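Long-range contact in enoyl-CoA hydratase/isomerase (Mycobacterium avium, PDB 3P5M), which probably hydrates or isomerises the double bond of enoyl-coenzyme A thioesters: residues V118-T130 with M156-A168. Residues are numbered along the deposited sequence; the frame is centred on the assembly and turned at random.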
ATOM      1  N   VAL B 118     -14.981  12.320  -8.663  1.00  8.29           N
ATOM      2  CA  VAL B 118     -15.483  11.015  -8.218  1.00  8.36           C
ATOM      3  C   VAL B 118     -15.334  10.063  -9.403  1.00  8.37           C
ATOM      4  O   VAL B 118     -16.014  10.199 -10.437  1.00  8.44           O
ATOM      5  CB  VAL B 118     -16.977  11.087  -7.731  1.00  8.48           C
ATOM      6  CG1 VAL B 118     -17.429   9.720  -7.222  1.00  8.55           C
ATOM      7  CG2 VAL B 118     -17.186  12.157  -6.604  1.00  8.48           C
ATOM      8  N   ALA B 119     -14.403   9.140  -9.269  1.00  8.33           N
ATOM      9  CA  ALA B 119     -13.990   8.312 -10.390  1.00  8.34           C
ATOM     10  C   ALA B 119     -14.591   6.916 -10.266  1.00  8.43           C
ATOM     11  O   ALA B 119     -14.528   6.301  -9.192  1.00  8.44           O
ATOM     12  CB  ALA B 119     -12.434   8.240 -10.463  1.00  8.25           C
ATOM     13  N   ALA B 120     -15.188   6.446 -11.369  1.00  8.52           N
ATOM     14  CA  ALA B 120     -15.692   5.074 -11.480  1.00  8.63           C
ATOM     15  C   ALA B 120     -14.509   4.124 -11.538  1.00  8.59           C
ATOM     16  O   ALA B 120     -13.424   4.527 -12.052  1.00  9.86           O
ATOM     17  CB  ALA B 120     -16.564   4.949 -12.750  1.00  8.89           C
ATOM     18  N   PRO B 121     -14.691   2.873 -11.061  1.00  8.66           N
ATOM     19  CA  PRO B 121     -13.594   1.861 -10.964  1.00  8.64           C
ATOM     20  C   PRO B 121     -12.851   1.599 -12.262  1.00  8.91           C
ATOM     21  O   PRO B 121     -11.596   1.479 -12.258  1.00  8.93           O
ATOM     22  CB  PRO B 121     -14.291   0.565 -10.491  1.00  8.76           C
ATOM     23  CG  PRO B 121     -15.691   0.934 -10.153  1.00  9.92           C
ATOM     24  CD  PRO B 121     -15.945   2.404 -10.425  1.00  8.77           C
ATOM     25  N   ALA B 122     -13.592   1.543 -13.362  1.00  9.27           N
ATOM     26  CA  ALA B 122     -12.971   1.310 -14.671  1.00  9.82           C
ATOM     27  C   ALA B 122     -12.538   2.618 -15.357  1.00 10.03           C
ATOM     28  O   ALA B 122     -12.150   2.613 -16.545  1.00 10.41           O
ATOM     29  CB  ALA B 122     -13.931   0.496 -15.569  1.00  9.08           C
ATOM     30  N   SER B 123     -12.591   3.735 -14.634  1.00  9.85           N
ATOM     31  CA  SER B 123     -12.210   5.031 -15.261  1.00  9.32           C
ATOM     32  C   SER B 123     -10.686   5.173 -15.306  1.00  9.00           C
ATOM     33  O   SER B 123      -9.990   4.404 -14.649  1.00  8.86           O
ATOM     34  CB  SER B 123     -12.916   6.234 -14.643  1.00  8.50           C
ATOM     35  OG  SER B 123     -12.484   6.520 -13.323  1.00  9.86           O
ATOM     36  N   TYR B 124     -10.177   6.037 -16.189  1.00  8.45           N
ATOM     37  CA  TYR B 124      -8.732   6.314 -16.259  1.00  8.77           C
ATOM     38  C   TYR B 124      -8.415   7.701 -16.816  1.00  9.10           C
ATOM     39  O   TYR B 124      -9.255   8.346 -17.476  1.00  8.82           O
ATOM     40  CB  TYR B 124      -8.001   5.251 -17.092  1.00  8.46           C
ATOM     41  CG  TYR B 124      -8.410   5.187 -18.534  1.00  8.59           C
ATOM     42  CD1 TYR B 124      -7.701   5.901 -19.509  1.00  9.58           C
ATOM     43  CD2 TYR B 124      -9.493   4.411 -18.942  1.00  8.70           C
ATOM     44  CE1 TYR B 124      -8.042   5.825 -20.848  1.00 11.54           C
ATOM     45  CE2 TYR B 124      -9.856   4.324 -20.305  1.00 10.96           C
ATOM     46  CZ  TYR B 124      -9.121   5.028 -21.231  1.00 11.60           C
ATOM     47  OH  TYR B 124      -9.446   4.956 -22.540  1.00 17.54           O
ATOM     48  N   PHE B 125      -7.174   8.116 -16.573  1.00 10.09           N
ATOM     49  CA  PHE B 125      -6.695   9.476 -16.829  1.00 10.27           C
ATOM     50  C   PHE B 125      -5.436   9.312 -17.647  1.00 11.21           C
ATOM     51  O   PHE B 125      -4.558   8.497 -17.316  1.00 11.78           O
ATOM     52  CB  PHE B 125      -6.436  10.172 -15.491  1.00 10.77           C
ATOM     53  CG  PHE B 125      -7.664  10.253 -14.616  1.00 10.12           C
ATOM     54  CD1 PHE B 125      -8.477  11.398 -14.622  1.00  9.55           C
ATOM     55  CD2 PHE B 125      -8.043   9.184 -13.846  1.00 10.37           C
ATOM     56  CE1 PHE B 125      -9.630  11.460 -13.850  1.00  9.62           C
ATOM     57  CE2 PHE B 125      -9.185   9.221 -13.077  1.00  8.83           C
ATOM     58  CZ  PHE B 125      -9.987  10.368 -13.065  1.00 11.38           C
ATOM     59  N   GLN B 126      -5.347  10.040 -18.756  1.00 10.66           N
ATOM     60  CA  GLN B 126      -4.271   9.770 -19.672  1.00 10.90           C
ATOM     61  C   GLN B 126      -3.963  11.002 -20.523  1.00 10.96           C
ATOM     62  O   GLN B 126      -4.864  11.610 -21.085  1.00 11.33           O
ATOM     63  CB  GLN B 126      -4.665   8.621 -20.604  1.00  9.94           C
ATOM     64  CG  GLN B 126      -3.549   8.197 -21.587  1.00 10.07           C
ATOM     65  CD  GLN B 126      -4.061   7.262 -22.710  1.00 13.46           C
ATOM     66  OE1 GLN B 126      -5.246   7.248 -23.008  1.00 10.60           O
ATOM     67  NE2 GLN B 126      -3.160   6.485 -23.316  1.00 11.05           N
ATOM     68  N   LEU B 127      -2.681  11.333 -20.608  1.00 10.85           N
ATOM     69  CA  LEU B 127      -2.209  12.404 -21.507  1.00 11.87           C
ATOM     70  C   LEU B 127      -1.750  11.727 -22.802  1.00 12.90           C
ATOM     71  O   LEU B 127      -0.553  11.476 -23.016  1.00 12.11           O
ATOM     72  CB  LEU B 127      -1.088  13.208 -20.845  1.00 10.67           C
ATOM     73  CG  LEU B 127      -1.407  13.881 -19.505  1.00  9.10           C
ATOM     74  CD1 LEU B 127      -0.189  14.664 -18.951  1.00  8.32           C
ATOM     75  CD2 LEU B 127      -2.626  14.806 -19.620  1.00 12.46           C
ATOM     76  N   ALA B 128      -2.714  11.371 -23.644  1.00 14.04           N
ATOM     77  CA  ALA B 128      -2.369  10.655 -24.872  1.00 16.80           C
ATOM     78  C   ALA B 128      -1.823  11.571 -25.966  1.00 18.40           C
ATOM     79  O   ALA B 128      -1.535  11.102 -27.054  1.00 21.01           O
ATOM     80  CB  ALA B 128      -3.552   9.835 -25.402  1.00 16.01           C
ATOM     81  N   PHE B 129      -1.646  12.856 -25.690  1.00 19.45           N
ATOM     82  CA  PHE B 129      -1.305  13.785 -26.761  1.00 20.97           C
ATOM     83  C   PHE B 129      -0.047  13.352 -27.513  1.00 20.48           C
ATOM     84  O   PHE B 129      -0.024  13.389 -28.744  1.00 20.25           O
ATOM     85  CB  PHE B 129      -1.084  15.221 -26.245  1.00 21.89           C
ATOM     86  CG  PHE B 129      -2.063  15.693 -25.192  1.00 24.67           C
ATOM     87  CD1 PHE B 129      -3.073  16.605 -25.530  1.00 25.39           C
ATOM     88  CD2 PHE B 129      -1.937  15.286 -23.849  1.00 24.31           C
ATOM     89  CE1 PHE B 129      -3.953  17.073 -24.579  1.00 23.67           C
ATOM     90  CE2 PHE B 129      -2.810  15.770 -22.875  1.00 26.28           C
ATOM     91  CZ  PHE B 129      -3.829  16.680 -23.242  1.00 25.63           C
ATOM     92  N   THR B 130       1.000  12.944 -26.780  1.00 20.52           N
ATOM     93  CA  THR B 130       2.293  12.641 -27.409  1.00 19.96           C
ATOM     94  C   THR B 130       2.231  11.511 -28.403  1.00 20.07           C
ATOM     95  O   THR B 130       3.132  11.389 -29.242  1.00 20.83           O
ATOM     96  CB  THR B 130       3.458  12.386 -26.403  1.00 20.17           C
ATOM     97  OG1 THR B 130       3.053  11.463 -25.395  1.00 20.64           O
ATOM     98  CG2 THR B 130       3.905  13.675 -25.743  1.00 20.78           C
ATOM     99  N   MET B 156       3.513  10.702 -17.080  1.00  8.37           N
ATOM    100  CA  MET B 156       2.222  10.749 -17.768  1.00  9.35           C
ATOM    101  C   MET B 156       2.360  11.387 -19.153  1.00 10.14           C
ATOM    102  O   MET B 156       1.850  10.859 -20.133  1.00  9.50           O
ATOM    103  CB  MET B 156       1.196  11.538 -16.965  1.00  8.91           C
ATOM    104  CG  MET B 156       0.605  10.707 -15.837  1.00  9.55           C
ATOM    105  SD  MET B 156      -0.710  11.594 -15.005  1.00 13.27           S
ATOM    106  CE  MET B 156      -2.025  11.355 -16.191  1.00 11.54           C
ATOM    107  N   ALA B 157       3.084  12.503 -19.212  1.00 11.05           N
ATOM    108  CA  ALA B 157       3.147  13.292 -20.439  1.00 12.55           C
ATOM    109  C   ALA B 157       4.076  12.644 -21.450  1.00 13.09           C
ATOM    110  O   ALA B 157       3.742  12.575 -22.609  1.00 13.76           O
ATOM    111  CB  ALA B 157       3.578  14.743 -20.162  1.00 11.82           C
ATOM    112  N   MET B 158       5.220  12.157 -21.001  1.00 13.69           N
ATOM    113  CA  MET B 158       6.183  11.556 -21.909  1.00 14.82           C
ATOM    114  C   MET B 158       5.875  10.124 -22.361  1.00 14.30           C
ATOM    115  O   MET B 158       6.256   9.752 -23.482  1.00 14.38           O
ATOM    116  CB  MET B 158       7.578  11.676 -21.349  1.00 14.82           C
ATOM    117  CG  MET B 158       8.037  13.115 -21.480  1.00 19.28           C
ATOM    118  SD  MET B 158       9.617  13.464 -20.784  1.00 23.14           S
ATOM    119  CE  MET B 158      10.530  12.008 -21.183  1.00 24.87           C
ATOM    120  N   THR B 159       5.186   9.333 -21.540  1.00 13.55           N
ATOM    121  CA  THR B 159       4.906   7.929 -21.930  1.00 13.67           C
ATOM    122  C   THR B 159       3.492   7.704 -22.459  1.00 13.15           C
ATOM    123  O   THR B 159       3.181   6.644 -23.046  1.00 13.02           O
ATOM    124  CB  THR B 159       5.133   6.927 -20.758  1.00 13.66           C
ATOM    125  OG1 THR B 159       4.122   7.118 -19.763  1.00 17.86           O
ATOM    126  CG2 THR B 159       6.475   7.071 -20.167  1.00 13.35           C
ATOM    127  N   ALA B 160       2.622   8.684 -22.231  1.00 12.89           N
ATOM    128  CA  ALA B 160       1.207   8.575 -22.604  1.00 12.95           C
ATOM    129  C   ALA B 160       0.463   7.341 -21.981  1.00 12.95           C
ATOM    130  O   ALA B 160      -0.500   6.843 -22.554  1.00 12.94           O
ATOM    131  CB  ALA B 160       1.049   8.619 -24.157  1.00 13.48           C
ATOM    132  N   GLU B 161       0.904   6.874 -20.809  1.00 12.41           N
ATOM    133  CA  GLU B 161       0.297   5.684 -20.179  1.00 13.07           C
ATOM    134  C   GLU B 161      -1.037   6.044 -19.576  1.00 12.06           C
ATOM    135  O   GLU B 161      -1.230   7.185 -19.122  1.00 11.35           O
ATOM    136  CB  GLU B 161       1.217   5.086 -19.084  1.00 13.17           C
ATOM    137  CG  GLU B 161       2.422   4.361 -19.651  1.00 19.33           C
ATOM    138  CD  GLU B 161       3.611   4.247 -18.672  1.00 23.91           C
ATOM    139  OE1 GLU B 161       3.480   4.571 -17.476  1.00 27.74           O
ATOM    140  OE2 GLU B 161       4.688   3.845 -19.126  1.00 25.51           O
ATOM    141  N   LYS B 162      -1.951   5.076 -19.570  1.00 10.94           N
ATOM    142  CA  LYS B 162      -3.227   5.205 -18.888  1.00  9.83           C
ATOM    143  C   LYS B 162      -2.969   5.065 -17.392  1.00  9.76           C
ATOM    144  O   LYS B 162      -2.272   4.143 -16.961  1.00  8.53           O
ATOM    145  CB  LYS B 162      -4.201   4.096 -19.329  1.00 10.71           C
ATOM    146  CG  LYS B 162      -4.723   4.286 -20.778  1.00 10.10           C
ATOM    147  CD  LYS B 162      -5.640   3.126 -21.213  1.00 11.87           C
ATOM    148  CE  LYS B 162      -5.862   3.175 -22.729  1.00 13.41           C
ATOM    149  NZ  LYS B 162      -6.601   1.970 -23.186  1.00 16.65           N
ATOM    150  N   ILE B 163      -3.534   5.986 -16.604  1.00  8.32           N
ATOM    151  CA  ILE B 163      -3.496   5.859 -15.152  1.00  8.25           C
ATOM    152  C   ILE B 163      -4.870   5.455 -14.650  1.00  8.25           C
ATOM    153  O   ILE B 163      -5.840   6.206 -14.817  1.00  8.23           O
ATOM    154  CB  ILE B 163      -3.090   7.198 -14.494  1.00  8.17           C
ATOM    155  CG1 ILE B 163      -1.836   7.795 -15.200  1.00  8.19           C
ATOM    156  CG2 ILE B 163      -2.944   7.013 -12.976  1.00  8.12           C
ATOM    157  CD1 ILE B 163      -0.563   6.832 -15.226  1.00  8.25           C
ATOM    158  N   SER B 164      -4.948   4.305 -13.990  1.00  8.28           N
ATOM    159  CA  SER B 164      -6.216   3.766 -13.508  1.00  8.47           C
ATOM    160  C   SER B 164      -6.834   4.686 -12.479  1.00  8.23           C
ATOM    161  O   SER B 164      -6.129   5.487 -11.841  1.00  8.17           O
ATOM    162  CB  SER B 164      -5.998   2.397 -12.859  1.00  9.10           C
ATOM    163  OG  SER B 164      -5.304   2.546 -11.622  1.00  8.60           O
ATOM    164  N   ALA B 165      -8.145   4.598 -12.322  1.00  8.26           N
ATOM    165  CA  ALA B 165      -8.781   5.350 -11.233  1.00  8.35           C
ATOM    166  C   ALA B 165      -8.111   5.052  -9.893  1.00  8.20           C
ATOM    167  O   ALA B 165      -7.842   5.961  -9.157  1.00  8.67           O
ATOM    168  CB  ALA B 165     -10.257   5.055 -11.149  1.00  8.29           C
ATOM    169  N   ALA B 166      -7.833   3.788  -9.607  1.00  8.26           N
ATOM    170  CA  ALA B 166      -7.218   3.361  -8.334  1.00  8.45           C
ATOM    171  C   ALA B 166      -5.843   4.028  -8.115  1.00  9.35           C
ATOM    172  O   ALA B 166      -5.579   4.546  -7.052  1.00  9.88           O
ATOM    173  CB  ALA B 166      -7.044   1.832  -8.316  1.00  9.37           C
ATOM    174  N   THR B 167      -4.986   3.990  -9.141  1.00  9.30           N
ATOM    175  CA  THR B 167      -3.663   4.612  -9.104  1.00  9.23           C
ATOM    176  C   THR B 167      -3.752   6.134  -8.951  1.00  8.88           C
ATOM    177  O   THR B 167      -3.041   6.693  -8.123  1.00  8.10           O
ATOM    178  CB  THR B 167      -2.885   4.255 -10.365  1.00  9.19           C
ATOM    179  OG1 THR B 167      -2.806   2.842 -10.445  1.00  9.72           O
ATOM    180  CG2 THR B 167      -1.462   4.857 -10.369  1.00  9.29           C
ATOM    181  N   ALA B 168      -4.656   6.777  -9.716  1.00  8.17           N
ATOM    182  CA  ALA B 168      -4.892   8.208  -9.602  1.00  8.38           C
ATOM    183  C   ALA B 168      -5.262   8.563  -8.181  1.00  8.69           C
ATOM    184  O   ALA B 168      -4.728   9.522  -7.631  1.00  8.27           O
ATOM    185  CB  ALA B 168      -5.983   8.699 -10.570  1.00  8.02           C
TER
HETATM  186  O   HOH W   1      -9.795   1.491 -10.226  1.00 20.98           O
HETATM  187  O   HOH W   2      -0.538   9.731 -19.564  1.00  8.44           O
HETATM  188  O   HOH W   3       1.221  13.373 -23.595  1.00 25.53           O
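In the small three-stranded sheet of this crotonase fold, strand 124-126 lies between strand 102-104 and strand 163-164, and the antiparallel pairing with the latter is the centre of this contact. F125 and I163 form a hydrogen-bonded pair: F125 N donates to I163 O at 2.9 Å, and I163 N returns a bond to F125 O. The same I163 O lies at the edge of the F125 ring, whose CD2 also meets the methyl of A168. Beyond the pairing, S123 O accepts a hydrogen bond from A165 N at the start of helix 165-171. The extended side chain of K162 runs obliquely over the CD1-CE1 side of one face of the Y124 ring; its CD is 3.9 Å from the ring centroid and 23° off the normal, a CH-pi contact, while NZ continues to a salt bridge with D181 of a second subunit. Q126 swings CG opposite its own backbone N (chi1 -177°), and NE2 reaches A160 O at 2.8 Å, nearly straight at 172°, with A160 O lying in the plane of the Q126 amide. Farther along, L127 CD1 packs 4.0 Å from A157 CB, and T130 OG1 donates to A157 O at 3.1 Å. One water joins L127 N to M156 O and E161 O. Direct pairing thus gives way to side-chain and water bridges, which satisfy backbone groups where the strand meets the end of helix 150-159.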